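Local coordinates for putative glycoside hydrolase (Bacteroides thetaiotaomicron VPI-5482, PDB 3HBZ), which is of unknown function but binds calcium and, as a putative glycoside hydrolase, may play a role in carbohydrate metabolism, at residues 94-98 with 204-208; 128-133 with 144-148; 173-177 with 321-325; 235-239 with 274-278; 266-272 with 286-291. All coordinates share one frame; numbering follows the deposited sequence.

Interaction 1 (94-98 with 204-208). With ACT (acetate ion), chain H.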
# COMPACT_ATOMS: atom_id res chain seq x y z
N THR A 94 5.41 10.68 -12.57
CA THR A 94 6.47 11.30 -11.82
C THR A 94 7.26 10.21 -11.09
O THR A 94 6.85 9.07 -11.02
CB THR A 94 5.91 12.30 -10.78
OG1 THR A 94 4.86 11.67 -10.05
CG2 THR A 94 5.38 13.54 -11.48
N GLU A 95 8.43 10.58 -10.58
CA GLU A 95 9.24 9.64 -9.84
C GLU A 95 8.69 9.49 -8.42
O GLU A 95 7.95 10.34 -7.95
CB GLU A 95 10.71 10.08 -9.90
CG GLU A 95 11.08 11.38 -9.23
CD GLU A 95 12.53 11.85 -9.55
OE1 GLU A 95 13.14 11.36 -10.53
OE2 GLU A 95 13.03 12.73 -8.81
N LEU A 96 8.97 8.37 -7.76
CA LEU A 96 8.41 8.09 -6.44
C LEU A 96 8.62 9.28 -5.49
O LEU A 96 9.68 9.87 -5.47
CB LEU A 96 9.10 6.84 -5.88
CG LEU A 96 8.35 6.01 -4.88
CD1 LEU A 96 6.95 5.58 -5.41
CD2 LEU A 96 9.20 4.78 -4.46
N ALA A 97 7.62 9.60 -4.68
CA ALA A 97 7.75 10.66 -3.67
C ALA A 97 8.68 10.14 -2.58
O ALA A 97 8.70 8.93 -2.33
CB ALA A 97 6.35 10.96 -3.05
N THR A 98 9.42 11.03 -1.92
CA THR A 98 10.41 10.64 -0.89
C THR A 98 10.33 11.43 0.44
O THR A 98 11.14 11.18 1.33
CB THR A 98 11.86 10.75 -1.42
OG1 THR A 98 12.22 12.13 -1.62
CG2 THR A 98 12.03 9.94 -2.71
N LEU A 204 7.18 -0.02 -5.39
CA LEU A 204 6.94 0.63 -6.66
C LEU A 204 8.30 0.99 -7.27
O LEU A 204 9.32 1.01 -6.56
CB LEU A 204 6.07 1.87 -6.48
CG LEU A 204 4.57 1.62 -6.15
CD1 LEU A 204 3.83 2.99 -5.88
CD2 LEU A 204 3.90 0.83 -7.25
N PRO A 205 8.33 1.29 -8.57
CA PRO A 205 9.63 1.54 -9.21
C PRO A 205 10.34 2.78 -8.64
O PRO A 205 9.67 3.77 -8.31
CB PRO A 205 9.27 1.73 -10.68
CG PRO A 205 8.02 0.94 -10.83
CD PRO A 205 7.25 1.19 -9.56
N PHE A 206 11.66 2.68 -8.47
CA PHE A 206 12.49 3.76 -7.88
C PHE A 206 13.80 3.82 -8.66
O PHE A 206 14.44 2.78 -8.88
CB PHE A 206 12.75 3.46 -6.40
CG PHE A 206 13.42 4.59 -5.65
CD1 PHE A 206 12.78 5.82 -5.51
CD2 PHE A 206 14.71 4.42 -5.12
CE1 PHE A 206 13.42 6.88 -4.84
CE2 PHE A 206 15.34 5.45 -4.45
CZ PHE A 206 14.69 6.71 -4.32
N ARG A 207 14.18 5.01 -9.13
CA ARG A 207 15.33 5.12 -10.04
C ARG A 207 16.55 5.83 -9.42
O ARG A 207 17.40 6.33 -10.12
CB ARG A 207 14.93 5.81 -11.36
CG ARG A 207 13.83 5.08 -12.15
CD ARG A 207 13.42 5.86 -13.41
NE ARG A 207 12.12 5.39 -13.93
CZ ARG A 207 11.90 4.86 -15.14
NH1 ARG A 207 12.88 4.70 -16.00
NH2 ARG A 207 10.67 4.49 -15.49
N HIS A 208 16.67 5.80 -8.09
CA HIS A 208 17.90 6.28 -7.40
C HIS A 208 18.37 5.17 -6.44
O HIS A 208 17.67 4.19 -6.25
CB HIS A 208 17.63 7.56 -6.61
CG HIS A 208 16.94 8.62 -7.40
ND1 HIS A 208 17.58 9.34 -8.39
CD2 HIS A 208 15.66 9.07 -7.36
CE1 HIS A 208 16.73 10.21 -8.92
NE2 HIS A 208 15.55 10.06 -8.31
C ACT H . 11.96 7.71 -8.61
O ACT H . 12.90 7.27 -9.19
OXT ACT H . 10.96 7.09 -9.09
CH3 ACT H . 12.09 8.78 -7.47
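Leu96 and Phe206 meet where the linker running from strand 84-92 of the mixed sheet to strand 99-100 crosses the end of strand 200-205, which belongs to the beta-rich part of the chain assigned to a putative carbohydrate metabolism family.

The apolar contacts come first. Leu96 CB reaches the edge of the Phe206 ring, 3.8 Å from CD1. Leu96 CG lies anti to its backbone N (chi1 -154°), which carries Leu96 CD1 to within 4.0 Å of Leu204 CB. The branched side chain of leucine can thus touch two residues of the other segment at once. Farther along the linker, the methyl CG2 of Thr98 lies 4.0 Å from Phe206 CE1, so the aromatic ring is approached from two points of the same loop. Leu336 of strand 328-338 also packs on both Thr98 and Phe206.

The polar contacts run through an acetate, probably taken up from the crystallisation liquor. Leu96 N donates to acetate OXT over 2.7 Å, at an N-H...O angle of 159°. Arg207 N donates to the other oxygen, acetate O, over 2.6 Å. Backbone amides from both segments therefore grip one carboxylate, although the exact position of the acetate is doubtful.

Glu95 and His208 form a looser pair. The imidazole is already engaged, its ND1 bonded to Glu341 and its ring stacked with Tyr338. The Glu95 carboxylate arrives at the edge of this ring with its plane turned 89° from it, and Glu95 OE1 stops 3.5 Å from His208 NE2.

Interaction 2 (128-133 with 144-148)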
# COMPACT_ATOMS: atom_id res chain seq x y z
N SER A 128 -2.63 0.10 2.77
CA SER A 128 -2.70 -0.58 4.08
C SER A 128 -3.63 -1.75 3.95
O SER A 128 -4.24 -1.95 2.89
CB SER A 128 -3.28 0.32 5.18
OG SER A 128 -4.66 0.60 4.96
N GLY A 129 -3.79 -2.50 5.05
CA GLY A 129 -4.79 -3.55 5.08
C GLY A 129 -6.22 -3.12 5.39
O GLY A 129 -7.06 -3.99 5.67
N ASN A 130 -6.51 -1.82 5.34
CA ASN A 130 -7.87 -1.34 5.64
C ASN A 130 -9.02 -2.03 4.88
O ASN A 130 -10.03 -2.41 5.48
CB ASN A 130 -7.93 0.19 5.48
CG ASN A 130 -7.33 0.94 6.69
OD1 ASN A 130 -6.99 0.35 7.71
ND2 ASN A 130 -7.19 2.26 6.55
N ALA A 131 -8.87 -2.20 3.57
CA ALA A 131 -9.88 -2.91 2.77
C ALA A 131 -10.15 -4.33 3.34
O ALA A 131 -11.29 -4.84 3.31
CB ALA A 131 -9.45 -3.00 1.32
N GLY A 132 -9.11 -4.95 3.85
CA GLY A 132 -9.21 -6.27 4.45
C GLY A 132 -9.96 -6.19 5.77
O GLY A 132 -10.83 -7.02 6.03
N TYR A 133 -9.58 -5.24 6.62
CA TYR A 133 -10.26 -5.08 7.91
C TYR A 133 -11.78 -4.83 7.81
O TYR A 133 -12.57 -5.26 8.66
CB TYR A 133 -9.59 -3.99 8.75
CG TYR A 133 -10.00 -4.01 10.24
CD1 TYR A 133 -9.56 -5.00 11.07
CD2 TYR A 133 -10.78 -3.01 10.79
CE1 TYR A 133 -9.94 -5.06 12.45
CE2 TYR A 133 -11.13 -3.01 12.16
CZ TYR A 133 -10.73 -4.05 12.98
OH TYR A 133 -11.11 -4.07 14.31
N ASP A 144 -11.79 3.51 13.52
CA ASP A 144 -11.83 2.18 14.09
C ASP A 144 -10.90 1.21 13.33
O ASP A 144 -10.72 0.05 13.74
CB ASP A 144 -13.26 1.63 14.02
CG ASP A 144 -14.27 2.41 14.85
OD1 ASP A 144 -13.89 3.07 15.85
OD2 ASP A 144 -15.47 2.34 14.50
N TYR A 145 -10.33 1.66 12.22
CA TYR A 145 -9.45 0.81 11.44
C TYR A 145 -8.02 0.76 12.05
O TYR A 145 -7.65 1.58 12.91
CB TYR A 145 -9.37 1.32 10.02
CG TYR A 145 -10.59 1.03 9.18
CD1 TYR A 145 -11.76 1.76 9.34
CD2 TYR A 145 -10.56 0.01 8.20
CE1 TYR A 145 -12.88 1.48 8.57
CE2 TYR A 145 -11.69 -0.28 7.43
CZ TYR A 145 -12.85 0.44 7.63
OH TYR A 145 -13.94 0.17 6.83
N PRO A 146 -7.22 -0.22 11.61
CA PRO A 146 -5.85 -0.33 12.11
C PRO A 146 -4.94 0.82 11.65
O PRO A 146 -3.94 1.13 12.32
CB PRO A 146 -5.36 -1.67 11.52
CG PRO A 146 -6.64 -2.46 11.31
CD PRO A 146 -7.61 -1.39 10.78
N THR A 147 -5.32 1.46 10.55
CA THR A 147 -4.50 2.48 9.92
C THR A 147 -5.37 3.74 9.79
O THR A 147 -6.37 3.72 9.08
CB THR A 147 -4.03 2.02 8.59
OG1 THR A 147 -3.25 0.83 8.73
CG2 THR A 147 -3.15 3.12 7.89
N PHE A 148 -5.00 4.81 10.50
CA PHE A 148 -5.73 6.09 10.43
C PHE A 148 -4.83 7.27 10.63
O PHE A 148 -3.63 7.13 10.85
CB PHE A 148 -6.91 6.12 11.41
CG PHE A 148 -6.52 5.95 12.89
CD1 PHE A 148 -6.27 4.68 13.42
CD2 PHE A 148 -6.40 7.05 13.73
CE1 PHE A 148 -5.92 4.51 14.74
CE2 PHE A 148 -6.04 6.89 15.06
CZ PHE A 148 -5.81 5.62 15.57
O HOH W 1 -4.63 -1.39 8.03
O HOH W 2 -11.83 -1.59 15.42
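Asn130, in the first turn of helix 130-134, links that turn to Thr147 at the start of strand 147-150; Ser128, just before the N-cap residue Gly129, forms an ST turn, its OG accepting from Asn130 N. The Asn130 amide meets the strand's backbone with both of its ends. Asn130 ND2 donates to Thr147 O over 3.0 Å in a nearly straight bond (166°), the acceptor lying in the amide plane. Asn130 OD1 takes a weak bond from Thr147 N at 3.5 Å and a further one from a water that also donates to Thr147 OG1, which bonds to Asn181 O as well. Asparagine suits the place because its short side chain offers a donor and an acceptor together; ND2 has a weak second acceptor in Tyr112 O.

Tyr133, one turn later, swings its ring clear of its own backbone nitrogen (chi1 -165°) and onto Pro146. Pro146 CD sits over the ring face, 3.9 Å from the Tyr133 centroid, a CH-pi contact that exploits the polarised hydrogens beside the proline nitrogen.

Tyr145 receives the edge of Tyr133 on its face in an offset edge-to-face pair, the planes 64° apart. Its own edge turns to the helix, where Tyr145 CE2 comes within 3.3 Å of Asn130 O. Beyond the contact, Tyr111 meets the Tyr145 ring.

The phenol of Tyr133 bonds to Ser165 O, and it also accepts from a second water, 2.8 Å from Tyr133 OH, which donates in turn to Asp144 O at 2.6 Å.

Interaction 3 (173-177 with 321-325); sequences MGMPI and FNGAI
Phe321 is the main bump of this contact, and residues 174-177 form the hollow that receives it. The hollow lies just past the Schellman motif that ends helix 167-172, where Gly174 takes the positive phi and the chain bends toward strand 177-183. One face of the phenyl ring rests on that bend: Met175 CA stands 3.9 Å from the Phe321 centroid, only 17° off the normal, and Gly174 O lies over the same face nearer the rim. The selenomethionine side chain of Met175 runs along the outer end of the ring, with Met175 CG 3.5 Å from Phe321 CZ. At the root of the ring, Pro176 CD approaches Phe321 CB to 3.7 Å.

Ile177 is the bump in the reverse direction. With CG1 set between its own N and carbonyl carbon (chi1 64°), Ile177 pushes CD1 to 3.7 Å from Gly323 N, where the chain turns a corner. Gly323, with no side chain, lets the Ile177 methyl come this close. The other branch, Ile177 CG2, meets Ile325 CG1 at 3.7 Å.

Replacing Phe321 by an alanine would probably open a gap beside Met175 and Pro176 and cost Met175 CA its CH-pi contact.

Two backbone oxygens border the ring, Gly174 O over a face and Ile177 O at the edge, 3.4 Å from Phe321 CD1. Between these two segments the contact therefore rests mainly on shape and dispersion.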
# COMPACT_ATOMS: atom_id res chain seq x y z
N MSE A 173 -11.70 -17.20 10.95
CA MSE A 173 -10.84 -17.35 9.78
C MSE A 173 -9.39 -17.62 10.20
O MSE A 173 -8.48 -17.67 9.34
CB MSE A 173 -10.88 -16.09 8.88
CG MSE A 173 -12.25 -15.76 8.29
SE MSE A 173 -12.96 -17.19 7.23
CE MSE A 173 -11.67 -17.11 5.80
N GLY A 174 -9.12 -17.74 11.49
CA GLY A 174 -7.75 -17.94 11.95
C GLY A 174 -6.95 -16.66 11.90
O GLY A 174 -5.73 -16.73 11.87
N MSE A 175 -7.63 -15.51 11.84
CA MSE A 175 -7.01 -14.19 11.76
C MSE A 175 -7.50 -13.27 12.90
O MSE A 175 -8.20 -12.31 12.65
CB MSE A 175 -7.35 -13.61 10.39
CG MSE A 175 -6.80 -14.44 9.22
SE MSE A 175 -7.38 -13.77 7.49
CE MSE A 175 -6.63 -11.95 7.62
N PRO A 176 -7.12 -13.57 14.16
CA PRO A 176 -7.77 -12.92 15.33
C PRO A 176 -7.39 -11.47 15.61
O PRO A 176 -8.12 -10.78 16.33
CB PRO A 176 -7.39 -13.82 16.50
CG PRO A 176 -6.06 -14.51 16.04
CD PRO A 176 -6.12 -14.58 14.54
N ILE A 177 -6.33 -10.97 15.01
CA ILE A 177 -5.93 -9.57 15.18
C ILE A 177 -5.49 -9.02 13.84
O ILE A 177 -5.25 -9.78 12.90
CB ILE A 177 -4.78 -9.41 16.21
CG1 ILE A 177 -3.52 -10.10 15.70
CG2 ILE A 177 -5.19 -9.92 17.67
CD1 ILE A 177 -2.23 -9.80 16.55
N PHE A 321 -0.39 -12.97 13.05
CA PHE A 321 -1.32 -12.92 14.20
C PHE A 321 -0.68 -13.07 15.57
O PHE A 321 -1.28 -13.56 16.51
CB PHE A 321 -2.53 -13.86 13.92
CG PHE A 321 -2.96 -13.76 12.48
CD1 PHE A 321 -3.55 -12.59 12.03
CD2 PHE A 321 -2.58 -14.71 11.55
CE1 PHE A 321 -3.83 -12.42 10.67
CE2 PHE A 321 -2.81 -14.52 10.20
CZ PHE A 321 -3.46 -13.41 9.76
N ASN A 322 0.55 -12.60 15.69
CA ASN A 322 1.22 -12.52 16.96
C ASN A 322 1.44 -11.08 17.31
O ASN A 322 2.17 -10.36 16.60
CB ASN A 322 2.53 -13.27 16.88
CG ASN A 322 2.32 -14.71 16.51
OD1 ASN A 322 1.26 -15.27 16.75
ND2 ASN A 322 3.33 -15.31 15.91
N GLY A 323 0.87 -10.64 18.42
CA GLY A 323 0.87 -9.20 18.72
C GLY A 323 -0.05 -8.86 19.86
O GLY A 323 -0.73 -9.73 20.37
N ALA A 324 -0.10 -7.59 20.24
CA ALA A 324 -1.02 -7.17 21.30
C ALA A 324 -2.04 -6.18 20.77
O ALA A 324 -1.68 -5.14 20.18
CB ALA A 324 -0.24 -6.58 22.47
N ILE A 325 -3.31 -6.44 21.03
CA ILE A 325 -4.32 -5.50 20.66
C ILE A 325 -4.01 -4.21 21.40
O ILE A 325 -3.68 -4.23 22.56
CB ILE A 325 -5.69 -6.01 21.02
CG1 ILE A 325 -6.02 -7.21 20.12
CG2 ILE A 325 -6.77 -4.88 20.88
CD1 ILE A 325 -7.22 -8.08 20.70

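Interaction 4 (235-239 with 274-278)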
# COMPACT_ATOMS: atom_id res chain seq x y z
N LYS A 235 6.06 -12.03 26.86
CA LYS A 235 6.33 -11.30 25.61
C LYS A 235 5.75 -9.89 25.62
O LYS A 235 4.70 -9.64 26.18
CB LYS A 235 5.83 -12.13 24.42
CG LYS A 235 6.87 -12.21 23.28
CD LYS A 235 6.52 -13.19 22.15
CE LYS A 235 7.38 -12.89 20.89
NZ LYS A 235 6.86 -13.56 19.65
N ARG A 236 6.49 -8.94 25.05
CA ARG A 236 6.01 -7.57 24.90
C ARG A 236 6.03 -7.24 23.40
O ARG A 236 6.94 -7.64 22.70
CB ARG A 236 6.84 -6.63 25.73
CG ARG A 236 6.20 -5.30 25.99
CD ARG A 236 5.42 -5.17 27.33
NE ARG A 236 4.96 -3.78 27.40
CZ ARG A 236 3.73 -3.35 27.69
NH1 ARG A 236 2.75 -4.14 28.09
NH2 ARG A 236 3.50 -2.04 27.62
N ASP A 237 4.97 -6.60 22.89
CA ASP A 237 4.90 -6.34 21.46
C ASP A 237 5.95 -5.29 21.08
O ASP A 237 6.47 -4.57 21.95
CB ASP A 237 3.48 -5.85 21.11
CG ASP A 237 3.07 -6.12 19.66
OD1 ASP A 237 3.87 -6.69 18.85
OD2 ASP A 237 1.91 -5.74 19.33
N ILE A 238 6.30 -5.24 19.80
CA ILE A 238 7.17 -4.19 19.27
C ILE A 238 6.75 -3.92 17.84
O ILE A 238 6.18 -4.79 17.19
CB ILE A 238 8.71 -4.56 19.38
CG1 ILE A 238 9.63 -3.33 19.29
CG2 ILE A 238 9.10 -5.67 18.32
CD1 ILE A 238 9.33 -2.16 20.31
N CYS A 239 6.99 -2.69 17.39
CA CYS A 239 6.76 -2.30 16.01
C CYS A 239 7.87 -2.78 15.08
O CYS A 239 8.93 -3.26 15.55
CB CYS A 239 6.68 -0.78 15.94
SG CYS A 239 8.15 0.04 16.58
N ASP A 274 16.65 -0.94 17.01
CA ASP A 274 16.63 -0.46 18.40
C ASP A 274 15.28 0.18 18.75
O ASP A 274 15.23 1.08 19.56
CB ASP A 274 17.79 0.51 18.66
CG ASP A 274 17.69 1.77 17.80
OD1 ASP A 274 16.74 1.91 17.00
OD2 ASP A 274 18.54 2.67 17.96
N ALA A 275 14.20 -0.33 18.16
CA ALA A 275 12.86 0.14 18.49
C ALA A 275 12.54 -0.07 19.97
O ALA A 275 12.98 -1.06 20.59
CB ALA A 275 11.77 -0.52 17.61
N LYS A 276 11.82 0.90 20.55
CA LYS A 276 11.42 0.81 21.96
C LYS A 276 10.06 1.45 22.19
O LYS A 276 9.55 2.23 21.35
CB LYS A 276 12.47 1.48 22.87
CG LYS A 276 12.59 2.97 22.61
CD LYS A 276 13.55 3.68 23.54
CE LYS A 276 13.76 5.11 23.07
NZ LYS A 276 14.63 5.84 24.04
N GLU A 277 9.48 1.15 23.34
CA GLU A 277 8.31 1.90 23.78
C GLU A 277 8.76 3.28 24.23
O GLU A 277 9.67 3.40 24.98
CB GLU A 277 7.60 1.17 24.90
CG GLU A 277 7.01 -0.17 24.44
CD GLU A 277 6.17 -0.80 25.54
OE1 GLU A 277 5.06 -0.33 25.75
OE2 GLU A 277 6.63 -1.75 26.18
N THR A 278 8.13 4.32 23.70
CA THR A 278 8.48 5.67 24.06
C THR A 278 7.31 6.60 23.77
O THR A 278 6.62 6.42 22.77
CB THR A 278 9.73 6.16 23.30
OG1 THR A 278 9.92 7.54 23.59
CG2 THR A 278 9.60 5.97 21.77
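Arg236 and Glu277 make a two-pronged salt bridge at the surface, tying the loop before strand 240-247 to the connection between strands 266-271 and 281-290, with a small apolar patch beside it. The guanidinium is used side-on, one nitrogen to each oxygen. Arg236 NE donates to Glu277 OE2 over 2.9 Å, with the oxygen in the guanidinium plane. Arg236 NH2 donates to Glu277 OE1 over 3.0 Å, on the syn lone pair, although this oxygen is tilted from the guanidinium plane. The two flat groups are thus not coplanar but turned 35° against each other. A bend in the arginine at chi2 (95°) brings NE round to the acid, while the glutamate reaches across extended. Glu277 OE1 also accepts from Ala221 N, which helps to fix the carboxylate's rotation.

The apolar patch centres on Ala275, whose small methyl touches two neighbours of the other loop. Cys239 SG lies 3.8 Å from Ala275 CB, and Ile238 CG1 lies 3.9 Å from that same Ala275 CB. Ile238 CD1 continues along the peptide to 3.8 Å from Ala275 O, so the isoleucine covers backbone as well as side chain.

Strand 210-220 backs both loops. Its Tyr219 touches Ile238, Cys239 and Glu277, and the hydroxyl of Tyr217 bonds to Lys276 N, so each loop leans on that strand as well as on the other.

Interaction 5 (266-272 with 286-291). With PEG (di(hydroxyethyl)ether), chain T.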
# COMPACT_ATOMS: atom_id res chain seq x y z
N LEU A 266 16.02 -9.54 -3.90
CA LEU A 266 16.37 -8.40 -3.00
C LEU A 266 17.79 -7.95 -3.28
O LEU A 266 18.66 -8.80 -3.50
CB LEU A 266 16.26 -8.81 -1.53
CG LEU A 266 14.83 -8.83 -1.02
CD1 LEU A 266 14.72 -9.66 0.25
CD2 LEU A 266 14.29 -7.40 -0.75
N VAL A 267 18.00 -6.63 -3.32
CA VAL A 267 19.35 -6.09 -3.39
C VAL A 267 19.76 -5.31 -2.14
O VAL A 267 20.94 -5.26 -1.82
CB VAL A 267 19.57 -5.26 -4.70
CG1 VAL A 267 19.39 -6.16 -5.92
CG2 VAL A 267 18.64 -4.04 -4.75
N SER A 268 18.79 -4.79 -1.39
CA SER A 268 19.08 -3.92 -0.26
C SER A 268 17.93 -3.94 0.75
O SER A 268 16.75 -4.10 0.38
CB SER A 268 19.34 -2.50 -0.77
OG SER A 268 19.73 -1.67 0.29
N ILE A 269 18.29 -3.85 2.03
CA ILE A 269 17.33 -3.79 3.12
C ILE A 269 17.74 -2.78 4.19
O ILE A 269 18.89 -2.78 4.60
CB ILE A 269 17.20 -5.12 3.81
CG1 ILE A 269 16.84 -6.19 2.78
CG2 ILE A 269 16.10 -5.01 4.89
CD1 ILE A 269 16.72 -7.65 3.38
N ALA A 270 16.81 -1.92 4.60
CA ALA A 270 16.98 -1.06 5.79
C ALA A 270 15.93 -1.52 6.83
O ALA A 270 14.80 -1.89 6.47
CB ALA A 270 16.75 0.39 5.42
N ARG A 271 16.30 -1.58 8.11
CA ARG A 271 15.37 -2.08 9.15
C ARG A 271 15.76 -1.61 10.54
O ARG A 271 16.93 -1.65 10.92
CB ARG A 271 15.35 -3.59 9.16
CG ARG A 271 14.25 -4.18 9.99
CD ARG A 271 14.16 -5.66 9.75
NE ARG A 271 12.92 -6.19 10.30
CZ ARG A 271 12.69 -7.47 10.56
NH1 ARG A 271 13.60 -8.39 10.32
NH2 ARG A 271 11.51 -7.82 11.05
N ILE A 272 14.77 -1.16 11.31
CA ILE A 272 15.04 -0.67 12.66
C ILE A 272 15.54 -1.85 13.51
O ILE A 272 14.99 -2.96 13.44
CB ILE A 272 13.78 0.02 13.28
CG1 ILE A 272 14.18 0.83 14.55
CG2 ILE A 272 12.67 -1.02 13.54
CD1 ILE A 272 13.22 2.07 14.89
N LEU A 286 17.85 4.76 9.30
CA LEU A 286 18.15 3.37 9.02
C LEU A 286 18.96 3.27 7.75
O LEU A 286 18.46 3.60 6.70
CB LEU A 286 16.84 2.60 8.84
CG LEU A 286 15.82 2.84 9.96
CD1 LEU A 286 14.55 2.07 9.60
CD2 LEU A 286 16.39 2.48 11.36
N PRO A 287 20.21 2.80 7.85
CA PRO A 287 20.95 2.64 6.62
C PRO A 287 20.46 1.47 5.77
O PRO A 287 20.11 0.40 6.30
CB PRO A 287 22.39 2.40 7.09
CG PRO A 287 22.24 1.81 8.46
CD PRO A 287 20.95 2.33 9.03
N PHE A 288 20.44 1.68 4.45
CA PHE A 288 20.22 0.57 3.54
C PHE A 288 21.50 -0.27 3.48
O PHE A 288 22.59 0.25 3.34
CB PHE A 288 19.83 1.08 2.15
CG PHE A 288 18.35 1.41 2.02
CD1 PHE A 288 17.85 2.61 2.51
CD2 PHE A 288 17.48 0.55 1.39
CE1 PHE A 288 16.54 2.94 2.38
CE2 PHE A 288 16.14 0.88 1.26
CZ PHE A 288 15.69 2.08 1.77
N HIS A 289 21.35 -1.57 3.71
CA HIS A 289 22.46 -2.49 3.58
C HIS A 289 22.41 -3.11 2.16
O HIS A 289 21.43 -3.74 1.86
CB HIS A 289 22.28 -3.65 4.54
CG HIS A 289 22.49 -3.32 5.98
ND1 HIS A 289 23.42 -3.98 6.76
CD2 HIS A 289 21.85 -2.45 6.81
CE1 HIS A 289 23.37 -3.51 8.00
NE2 HIS A 289 22.43 -2.57 8.05
N MSE A 290 23.45 -3.02 1.33
CA MSE A 290 23.44 -3.79 0.11
C MSE A 290 23.85 -5.22 0.41
O MSE A 290 24.91 -5.46 0.98
CB MSE A 290 24.31 -3.19 -0.96
CG MSE A 290 24.02 -3.80 -2.35
SE MSE A 290 24.90 -2.84 -3.72
CE MSE A 290 26.76 -3.10 -3.33
N LEU A 291 23.01 -6.17 0.01
CA LEU A 291 23.19 -7.58 0.38
C LEU A 291 24.35 -8.25 -0.30
O LEU A 291 24.78 -7.84 -1.41
CB LEU A 291 21.91 -8.37 0.08
CG LEU A 291 20.65 -7.81 0.76
CD1 LEU A 291 19.45 -8.69 0.41
CD2 LEU A 291 20.82 -7.69 2.29
C1 PEG T . 16.33 -8.85 7.85
O1 PEG T . 16.73 -8.25 9.11
C2 PEG T . 16.36 -10.39 7.87
O2 PEG T . 16.97 -10.92 6.68
C3 PEG T . 17.09 -12.35 6.66
O HOH W 3 19.01 -0.66 8.61
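Ile269 and His289 face each other as a hydrogen-bonded antiparallel pair in the hairpin of strands 266-271 and 281-290. Ile269 N donates to His289 O over 3.1 Å. The return bond, from His289 N to Ile269 O, is 2.9 Å and nearly straight at 172°, but its donor stands well above the carbonyl plane. Ser268 and Met290 are the neighbouring non-hydrogen-bonded pair, and Leu291 N then donates to Val267 O at 2.9 Å. Toward the hairpin's turn the direct bonds give way to a water that accepts from Arg271 N and donates to Pro287 O.

Among the side chains, Ala270 and Phe288 meet face-on. Ala270 CB sits over the centre of the phenyl ring, 3.8 Å from the Phe288 centroid and 9° off its normal, a CH-pi contact; a side chain of one methyl can lie over the ring centre without spreading past it. Phe288 CG, beside its own backbone N (chi1 -83°), turns a face of the ring to that methyl. A serine replacing Phe288 would probably leave the Ala270 methyl facing a gap. At the two ends, Leu291 CD1 packs 3.7 Å from Leu266 CB, and Leu286 CD2 lies 4.1 Å from Ile272 CB.

On its other edge strand 266-271 pairs with 240-247, where Val267 and Ser268 both face Met245 in a classic beta bulge. Strand 281-290 pairs in turn with 210-220, and Phe288 touches Ala243 and Pro210 from these two neighbours.

In the fold
Interactions 2, 3, 4 and 5 belong to the putative carbohydrate metabolism region, and interaction 1 joins the segment after strand 84-92 of the mixed sheet to strand 200-205. Along the chain, interaction 2 lies between the segments of interaction 1, and interactions 4 and 5 lie between those of interaction 3, alternating with each other. Interactions 1 and 3 are farthest apart, with centres about 33 Å apart on opposite sides of the chain's centre; interactions 2 and 3 have centres about 14 Å apart. Interactions 3 and 4 touch through Ala324 N and Asp237 OD2. Interactions 4 and 5 adjoin in sequence around the 266-271/281-290 hairpin. The contacts thus join loops and one hairpin of the antiparallel strands.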